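PDB 3RH3: DUF3829 domain-containing protein from Bacteroides thetaiotaomicron, which is of unknown function but is an all-helical protein, probably made as a lipoprotein of the bacterial cell envelope. Local coordinates for residues G172-I177 with A197-E202; N20-S25 with V138-L143. All coordinates share one frame; numbering follows the deposited sequence.

Followed from the N terminus, the chain enters contact 2 first, on helix 10-32. It then runs through 112 residues, mostly helix, before helix 115-154 returns antiparallel and V138-L143 closes that long loop against N20-S25. Only afterwards does contact 1 open, on helix 161-181, and it closes after 19 intervening residues, mostly the rest of the two helices, when helix 189-207 folds back. The two contacts are therefore in series, neither nested nor crossed. Contact 2 ties together the N-terminal DUF6845 part, and contact 1 the C-terminal DUF3829-like part. Their centres lie about 17 Å apart, yet they meet where Q175 NE2 packs 3.8 Å from F140 CD1.

Contact 1. Residues G172-I177 with A197-E202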
ATOM      1  N   GLY A 172       0.353   2.387   7.868  1.00 35.45           N
ATOM      2  CA  GLY A 172      -0.509   2.667   6.728  1.00 34.88           C
ATOM      3  C   GLY A 172       0.069   3.770   5.858  1.00 37.14           C
ATOM      4  O   GLY A 172       0.135   3.634   4.636  1.00 36.96           O
ATOM      5  N   THR A 173       0.555   4.852   6.485  1.00 33.12           N
ATOM      6  CA  THR A 173       1.170   5.988   5.770  1.00 31.89           C
ATOM      7  C   THR A 173       2.443   5.528   5.051  1.00 33.66           C
ATOM      8  O   THR A 173       2.620   5.882   3.883  1.00 32.02           O
ATOM      9  CB  THR A 173       1.421   7.158   6.720  1.00 37.74           C
ATOM     10  OG1 THR A 173       0.220   7.403   7.452  1.00 37.30           O
ATOM     11  CG2 THR A 173       1.773   8.441   5.975  1.00 33.03           C
ATOM     12  N   VAL A 174       3.271   4.651   5.701  1.00 31.13           N
ATOM     13  CA  VAL A 174       4.489   4.139   5.094  1.00 31.19           C
ATOM     14  C   VAL A 174       4.128   3.323   3.826  1.00 33.98           C
ATOM     15  O   VAL A 174       4.747   3.502   2.761  1.00 32.03           O
ATOM     16  CB  VAL A 174       5.364   3.327   6.101  1.00 35.46           C
ATOM     17  CG1 VAL A 174       6.423   2.490   5.378  1.00 34.60           C
ATOM     18  CG2 VAL A 174       6.020   4.249   7.135  1.00 35.39           C
ATOM     19  N   GLN A 175       3.116   2.450   3.956  1.00 32.16           N
ATOM     20  CA  GLN A 175       2.618   1.599   2.876  1.00 31.98           C
ATOM     21  C   GLN A 175       2.138   2.482   1.694  1.00 33.94           C
ATOM     22  O   GLN A 175       2.455   2.164   0.544  1.00 32.72           O
ATOM     23  CB  GLN A 175       1.498   0.703   3.413  1.00 33.65           C
ATOM     24  CG  GLN A 175       0.766  -0.108   2.349  1.00 50.95           C
ATOM     25  CD  GLN A 175      -0.292  -0.996   2.946  1.00 74.49           C
ATOM     26  OE1 GLN A 175      -0.144  -2.212   2.992  1.00 72.07           O
ATOM     27  NE2 GLN A 175      -1.371  -0.414   3.438  1.00 70.99           N
ATOM     28  N   SER A 176       1.406   3.585   1.976  1.00 30.66           N
ATOM     29  CA  SER A 176       0.972   4.533   0.922  1.00 32.16           C
ATOM     30  C   SER A 176       2.195   5.170   0.215  1.00 35.66           C
ATOM     31  O   SER A 176       2.221   5.255  -1.021  1.00 36.06           O
ATOM     32  CB  SER A 176       0.086   5.638   1.497  1.00 36.39           C
ATOM     33  OG  SER A 176      -1.137   5.103   1.968  1.00 46.89           O
ATOM     34  N   ILE A 177       3.217   5.565   0.998  1.00 30.90           N
ATOM     35  CA  ILE A 177       4.440   6.171   0.424  1.00 30.51           C
ATOM     36  C   ILE A 177       5.150   5.157  -0.498  1.00 35.34           C
ATOM     37  O   ILE A 177       5.591   5.530  -1.604  1.00 33.67           O
ATOM     38  CB  ILE A 177       5.393   6.720   1.518  1.00 32.94           C
ATOM     39  CG1 ILE A 177       4.700   7.843   2.314  1.00 33.03           C
ATOM     40  CG2 ILE A 177       6.692   7.248   0.899  1.00 32.99           C
ATOM     41  CD1 ILE A 177       5.296   8.140   3.662  1.00 36.25           C
ATOM     42  N   ALA A 197       4.880  14.482   4.701  1.00 32.67           N
ATOM     43  CA  ALA A 197       4.452  15.533   5.621  1.00 33.60           C
ATOM     44  C   ALA A 197       3.409  14.962   6.598  1.00 38.24           C
ATOM     45  O   ALA A 197       3.454  15.256   7.791  1.00 39.35           O
ATOM     46  CB  ALA A 197       3.887  16.710   4.841  1.00 35.17           C
ATOM     47  N   GLU A 198       2.487  14.129   6.090  1.00 34.30           N
ATOM     48  CA  GLU A 198       1.467  13.428   6.898  1.00 34.87           C
ATOM     49  C   GLU A 198       2.185  12.518   7.930  1.00 36.13           C
ATOM     50  O   GLU A 198       1.920  12.608   9.133  1.00 37.62           O
ATOM     51  CB  GLU A 198       0.507  12.628   5.982  1.00 35.92           C
ATOM     52  CG  GLU A 198      -0.561  11.827   6.714  1.00 50.01           C
ATOM     53  CD  GLU A 198      -1.501  11.001   5.852  1.00 83.88           C
ATOM     54  OE1 GLU A 198      -2.140  11.581   4.944  1.00100.52           O
ATOM     55  OE2 GLU A 198      -1.633   9.782   6.116  1.00 69.94           O
ATOM     56  N   LEU A 199       3.140  11.730   7.464  1.00 30.80           N
ATOM     57  CA  LEU A 199       3.960  10.841   8.304  1.00 30.86           C
ATOM     58  C   LEU A 199       4.751  11.613   9.383  1.00 36.52           C
ATOM     59  O   LEU A 199       4.831  11.138  10.525  1.00 33.87           O
ATOM     60  CB  LEU A 199       4.925  10.009   7.441  1.00 30.10           C
ATOM     61  CG  LEU A 199       5.768   8.921   8.185  1.00 33.46           C
ATOM     62  CD1 LEU A 199       4.873   8.028   9.039  1.00 32.99           C
ATOM     63  CD2 LEU A 199       6.551   8.082   7.202  1.00 28.33           C
ATOM     64  N   GLU A 200       5.325  12.794   9.021  1.00 36.21           N
ATOM     65  CA  GLU A 200       6.099  13.626   9.945  1.00 37.31           C
ATOM     66  C   GLU A 200       5.179  14.152  11.057  1.00 39.49           C
ATOM     67  O   GLU A 200       5.587  14.213  12.209  1.00 40.26           O
ATOM     68  CB  GLU A 200       6.795  14.783   9.188  1.00 39.61           C
ATOM     69  CG  GLU A 200       7.397  15.893  10.045  1.00 53.91           C
ATOM     70  CD  GLU A 200       8.823  15.702  10.523  1.00 80.34           C
ATOM     71  OE1 GLU A 200       9.246  14.538  10.715  1.00 72.80           O
ATOM     72  OE2 GLU A 200       9.511  16.725  10.738  1.00 84.00           O
ATOM     73  N   LYS A 201       3.958  14.523  10.701  1.00 34.12           N
ATOM     74  CA  LYS A 201       2.958  15.034  11.633  1.00 35.25           C
ATOM     75  C   LYS A 201       2.535  13.904  12.597  1.00 41.78           C
ATOM     76  O   LYS A 201       2.436  14.136  13.799  1.00 44.29           O
ATOM     77  CB  LYS A 201       1.748  15.578  10.838  1.00 36.33           C
ATOM     78  CG  LYS A 201       0.909  16.611  11.554  1.00 50.71           C
ATOM     79  CD  LYS A 201      -0.249  17.091  10.672  1.00 63.10           C
ATOM     80  N   GLU A 202       2.335  12.689  12.078  1.00 36.78           N
ATOM     81  CA  GLU A 202       1.960  11.507  12.877  1.00 37.00           C
ATOM     82  C   GLU A 202       3.102  11.123  13.829  1.00 41.32           C
ATOM     83  O   GLU A 202       2.865  10.761  14.981  1.00 41.81           O
ATOM     84  CB  GLU A 202       1.624  10.307  11.973  1.00 37.05           C
ATOM     85  CG  GLU A 202       0.353  10.442  11.156  1.00 41.48           C
ATOM     86  CD  GLU A 202       0.204   9.465  10.001  1.00 53.24           C
ATOM     87  OE1 GLU A 202       1.036   8.538   9.878  1.00 46.67           O
ATOM     88  OE2 GLU A 202      -0.764   9.619   9.225  1.00 50.96           O
TER
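T173 and L199 face each other in an antiparallel helical hairpin, formed by helices 161-181 and 189-207 of the DUF3829-like C-terminal part. The two segments run at 162° with their axes 9.8 Å apart, and T173 suits this place because it is small and has both a polar and an apolar branch. With chi1 at -49°, OG1 stands anti to the carbonyl carbon while the methyl is anti to the backbone N, and each branch meets a different partner. The extended E202 reaches in from the opposite direction with both oxygens near the hydroxyl: T173 OG1 can hydrogen-bond to E202 OE1 at 2.8 Å or to K169 O, its one proton having both within reach, and E202 OE2 lies 3.0 Å from T173 OG1. E198 OE2 is more distant, 3.3 Å from T173 OG1. Two carboxylates, one helical turn apart, thus converge on one hydroxyl, and the K169 side chain touches E202. The methyl T173 CG2 rests 3.8 Å from L199 CB, where the apolar side of the contact begins. The branched side chains of V174, I177 and L199 suit this buried side, and V229 and M233 of helix 216-240 cover L199. Its tip methyl CD2 is shared by two residues of the facing helix, lying 3.9 Å from V174 CG2 and 3.8 Å from I177 CD1.

Contact 2. Residues N20-S25 with V138-L143; sequences NYYHMS and VIFDIL
The side chains of Y22 and F140 cross at about a right angle, their ring planes steeply inclined, with Y22 CE1 coming to the edge of the F140 ring, near its plane, 3.9 Å from F140 CD1. Relative to the Y22 ring, the phenylalanine lies obliquely, while L143 CD1 sits at the tyrosine's edge, 4.2 Å from Y22 CD1. The third ring, that of Y21, receives the other leucine methyl obliquely: L143 CD2 lies 3.8 Å from Y21 CD2. F77, outside the two segments, meets the Y21 ring edge-to-face. Both tyrosines hold CG anti to the backbone N (chi1 -174° for Y21 and 168° for Y22), yet as neighbours on a helix they splay apart, and L143 enters between them with a methyl for each. L143 CD1 reaches further, to within 3.7 Å of S25 OG, and S25 is small enough to leave room for it. An alanine in place of L143 would probably open a gap between the two tyrosines, the Y21 ring and S25 losing the methyls packed on them and Y22 keeping F140 but not the leucine at its edge. Tyrosine suits these buried positions because its apolar ring can pack while its hydroxyl finds a polar partner: Y21 OH bonds to L71 O and Y22 OH to V263 O, close to the C terminus. S25 OG likewise bonds to Y89 OH of helix 79-111, and also lies 3.1 Å from Y21 O. The axes of the short segments, 11.2 Å apart at 166°, leave L143 between the backbones while the rings flank it. Helices 10-32 and 115-154 thus pack antiparallel, with 79-111 alongside, in an all-alpha helical bundle.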
ATOM      1  N   ASN A  20     -11.417  -7.845   9.763  1.00 40.73           N
ATOM      2  CA  ASN A  20     -11.252  -9.038   8.937  0.50 40.41           C
ATOM      3  C   ASN A  20     -11.327  -8.683   7.440  1.00 43.27           C
ATOM      4  O   ASN A  20     -10.575  -9.238   6.644  1.00 42.79           O
ATOM      5  CB  ASN A  20     -12.283 -10.116   9.283  0.50 41.29           C
ATOM      6  CG  ASN A  20     -12.322 -11.211   8.245  0.50 58.96           C
ATOM      7  OD1 ASN A  20     -11.287 -11.784   7.879  0.50 56.55           O
ATOM      8  ND2 ASN A  20     -13.487 -11.451   7.662  0.50 49.14           N
ATOM      9  N   TYR A  21     -12.239  -7.766   7.051  1.00 39.19           N
ATOM     10  CA  TYR A  21     -12.335  -7.355   5.658  1.00 38.19           C
ATOM     11  C   TYR A  21     -11.013  -6.702   5.219  1.00 43.65           C
ATOM     12  O   TYR A  21     -10.498  -7.020   4.134  1.00 44.40           O
ATOM     13  CB  TYR A  21     -13.517  -6.389   5.421  1.00 38.03           C
ATOM     14  CG  TYR A  21     -13.683  -6.091   3.954  1.00 37.60           C
ATOM     15  CD1 TYR A  21     -14.418  -6.938   3.132  1.00 39.54           C
ATOM     16  CD2 TYR A  21     -12.995  -5.038   3.355  1.00 37.20           C
ATOM     17  CE1 TYR A  21     -14.561  -6.678   1.770  1.00 40.60           C
ATOM     18  CE2 TYR A  21     -13.101  -4.792   1.987  1.00 38.70           C
ATOM     19  CZ  TYR A  21     -13.888  -5.615   1.199  1.00 42.69           C
ATOM     20  OH  TYR A  21     -14.014  -5.376  -0.143  1.00 38.41           O
ATOM     21  N   TYR A  22     -10.469  -5.795   6.058  1.00 40.18           N
ATOM     22  CA  TYR A  22      -9.177  -5.147   5.798  1.00 40.30           C
ATOM     23  C   TYR A  22      -8.055  -6.201   5.628  1.00 45.01           C
ATOM     24  O   TYR A  22      -7.271  -6.093   4.689  1.00 44.84           O
ATOM     25  CB  TYR A  22      -8.800  -4.140   6.904  1.00 41.53           C
ATOM     26  CG  TYR A  22      -7.355  -3.670   6.830  1.00 44.85           C
ATOM     27  CD1 TYR A  22      -6.950  -2.745   5.870  1.00 45.97           C
ATOM     28  CD2 TYR A  22      -6.389  -4.174   7.702  1.00 47.21           C
ATOM     29  CE1 TYR A  22      -5.627  -2.319   5.789  1.00 46.20           C
ATOM     30  CE2 TYR A  22      -5.055  -3.763   7.623  1.00 48.69           C
ATOM     31  CZ  TYR A  22      -4.682  -2.828   6.667  1.00 56.68           C
ATOM     32  OH  TYR A  22      -3.377  -2.423   6.563  1.00 58.43           O
ATOM     33  N   HIS A  23      -7.990  -7.204   6.517  1.00 42.65           N
ATOM     34  CA  HIS A  23      -6.969  -8.253   6.442  1.00 44.45           C
ATOM     35  C   HIS A  23      -7.068  -9.056   5.146  1.00 47.47           C
ATOM     36  O   HIS A  23      -6.031  -9.342   4.537  1.00 46.85           O
ATOM     37  CB  HIS A  23      -7.033  -9.179   7.665  1.00 46.91           C
ATOM     38  CG  HIS A  23      -6.495  -8.526   8.902  1.00 51.57           C
ATOM     39  ND1 HIS A  23      -6.860  -8.959  10.158  1.00 55.10           N
ATOM     40  CD2 HIS A  23      -5.627  -7.487   9.030  1.00 53.90           C
ATOM     41  CE1 HIS A  23      -6.206  -8.181  11.011  1.00 55.11           C
ATOM     42  NE2 HIS A  23      -5.471  -7.259  10.378  1.00 54.38           N
HETATM   43  N   MSE A  24      -8.312  -9.365   4.710  1.00 43.51           N
HETATM   44  CA  MSE A  24      -8.559 -10.107   3.477  0.50 43.35           C
HETATM   45  C   MSE A  24      -8.158  -9.274   2.272  1.00 45.36           C
HETATM   46  O   MSE A  24      -7.591  -9.814   1.328  1.00 44.05           O
HETATM   47  CB  MSE A  24     -10.024 -10.550   3.377  0.50 46.38           C
HETATM   48  CG  MSE A  24     -10.360 -11.697   4.320  0.50 55.36           C
HETATM   49 SE   MSE A  24     -12.255 -12.175   4.333  0.38 65.60          SE
HETATM   50  CE  MSE A  24     -12.381 -13.023   2.584  0.50 63.17           C
ATOM     51  N   SER A  25      -8.432  -7.953   2.319  1.00 41.69           N
ATOM     52  CA  SER A  25      -8.091  -6.992   1.271  1.00 40.91           C
ATOM     53  C   SER A  25      -6.596  -6.898   1.128  1.00 43.93           C
ATOM     54  O   SER A  25      -6.078  -6.998   0.026  1.00 42.21           O
ATOM     55  CB  SER A  25      -8.668  -5.612   1.590  1.00 43.19           C
ATOM     56  OG  SER A  25     -10.066  -5.615   1.361  1.00 47.99           O
ATOM     57  N   VAL A 138      -6.665   3.687  -3.630  1.00 35.38           N
ATOM     58  CA  VAL A 138      -8.044   4.109  -3.349  1.00 35.31           C
ATOM     59  C   VAL A 138      -8.701   3.084  -2.358  1.00 36.64           C
ATOM     60  O   VAL A 138      -9.305   3.519  -1.380  1.00 35.30           O
ATOM     61  CB  VAL A 138      -8.890   4.327  -4.635  1.00 40.54           C
ATOM     62  CG1 VAL A 138     -10.355   4.610  -4.301  1.00 40.35           C
ATOM     63  CG2 VAL A 138      -8.313   5.461  -5.495  1.00 40.92           C
ATOM     64  N   ILE A 139      -8.472   1.767  -2.538  1.00 32.83           N
ATOM     65  CA  ILE A 139      -9.049   0.737  -1.649  1.00 34.05           C
ATOM     66  C   ILE A 139      -8.519   0.918  -0.232  1.00 38.71           C
ATOM     67  O   ILE A 139      -9.315   0.893   0.706  1.00 35.84           O
ATOM     68  CB  ILE A 139      -8.839  -0.713  -2.176  1.00 37.67           C
ATOM     69  CG1 ILE A 139      -9.583  -0.921  -3.521  1.00 38.25           C
ATOM     70  CG2 ILE A 139      -9.261  -1.786  -1.138  1.00 36.77           C
ATOM     71  CD1 ILE A 139      -8.962  -2.009  -4.408  1.00 46.11           C
ATOM     72  N   PHE A 140      -7.184   1.145  -0.079  1.00 38.35           N
ATOM     73  CA  PHE A 140      -6.601   1.362   1.235  1.00 37.63           C
ATOM     74  C   PHE A 140      -7.102   2.681   1.828  1.00 38.16           C
ATOM     75  O   PHE A 140      -7.401   2.703   3.015  1.00 36.82           O
ATOM     76  CB  PHE A 140      -5.061   1.260   1.226  1.00 39.54           C
ATOM     77  CG  PHE A 140      -4.570  -0.175   1.127  1.00 42.68           C
ATOM     78  CD1 PHE A 140      -4.894  -1.114   2.110  1.00 47.03           C
ATOM     79  CD2 PHE A 140      -3.788  -0.591   0.048  1.00 45.81           C
ATOM     80  CE1 PHE A 140      -4.462  -2.453   2.002  1.00 49.24           C
ATOM     81  CE2 PHE A 140      -3.342  -1.921  -0.051  1.00 49.83           C
ATOM     82  CZ  PHE A 140      -3.685  -2.846   0.926  1.00 48.75           C
ATOM     83  N   ASP A 141      -7.231   3.752   1.015  1.00 34.85           N
ATOM     84  CA  ASP A 141      -7.761   5.049   1.446  1.00 35.27           C
ATOM     85  C   ASP A 141      -9.203   4.917   1.980  1.00 40.74           C
ATOM     86  O   ASP A 141      -9.527   5.524   2.991  1.00 43.40           O
ATOM     87  CB  ASP A 141      -7.736   6.075   0.299  1.00 37.92           C
ATOM     88  CG  ASP A 141      -6.344   6.554  -0.145  1.00 55.28           C
ATOM     89  OD1 ASP A 141      -5.370   6.351   0.613  1.00 56.22           O
ATOM     90  OD2 ASP A 141      -6.239   7.136  -1.254  1.00 62.88           O
ATOM     91  N   ILE A 142     -10.055   4.132   1.312  1.00 34.41           N
ATOM     92  CA  ILE A 142     -11.427   3.897   1.758  1.00 35.48           C
ATOM     93  C   ILE A 142     -11.421   3.211   3.125  1.00 39.86           C
ATOM     94  O   ILE A 142     -12.083   3.675   4.046  1.00 41.02           O
ATOM     95  CB  ILE A 142     -12.259   3.076   0.716  1.00 38.79           C
ATOM     96  CG1 ILE A 142     -12.504   3.871  -0.586  1.00 38.58           C
ATOM     97  CG2 ILE A 142     -13.613   2.558   1.293  1.00 39.23           C
ATOM     98  CD1 ILE A 142     -12.653   2.931  -1.808  1.00 44.30           C
ATOM     99  N   LEU A 143     -10.630   2.149   3.267  1.00 37.26           N
ATOM    100  CA  LEU A 143     -10.641   1.303   4.445  1.00 36.71           C
ATOM    101  C   LEU A 143      -9.964   1.895   5.648  1.00 41.02           C
ATOM    102  O   LEU A 143     -10.345   1.520   6.768  1.00 40.22           O
ATOM    103  CB  LEU A 143      -9.988  -0.053   4.127  1.00 36.34           C
ATOM    104  CG  LEU A 143     -10.691  -0.950   3.113  1.00 40.54           C
ATOM    105  CD1 LEU A 143      -9.855  -2.201   2.853  1.00 41.85           C
ATOM    106  CD2 LEU A 143     -12.072  -1.355   3.583  1.00 36.48           C
TER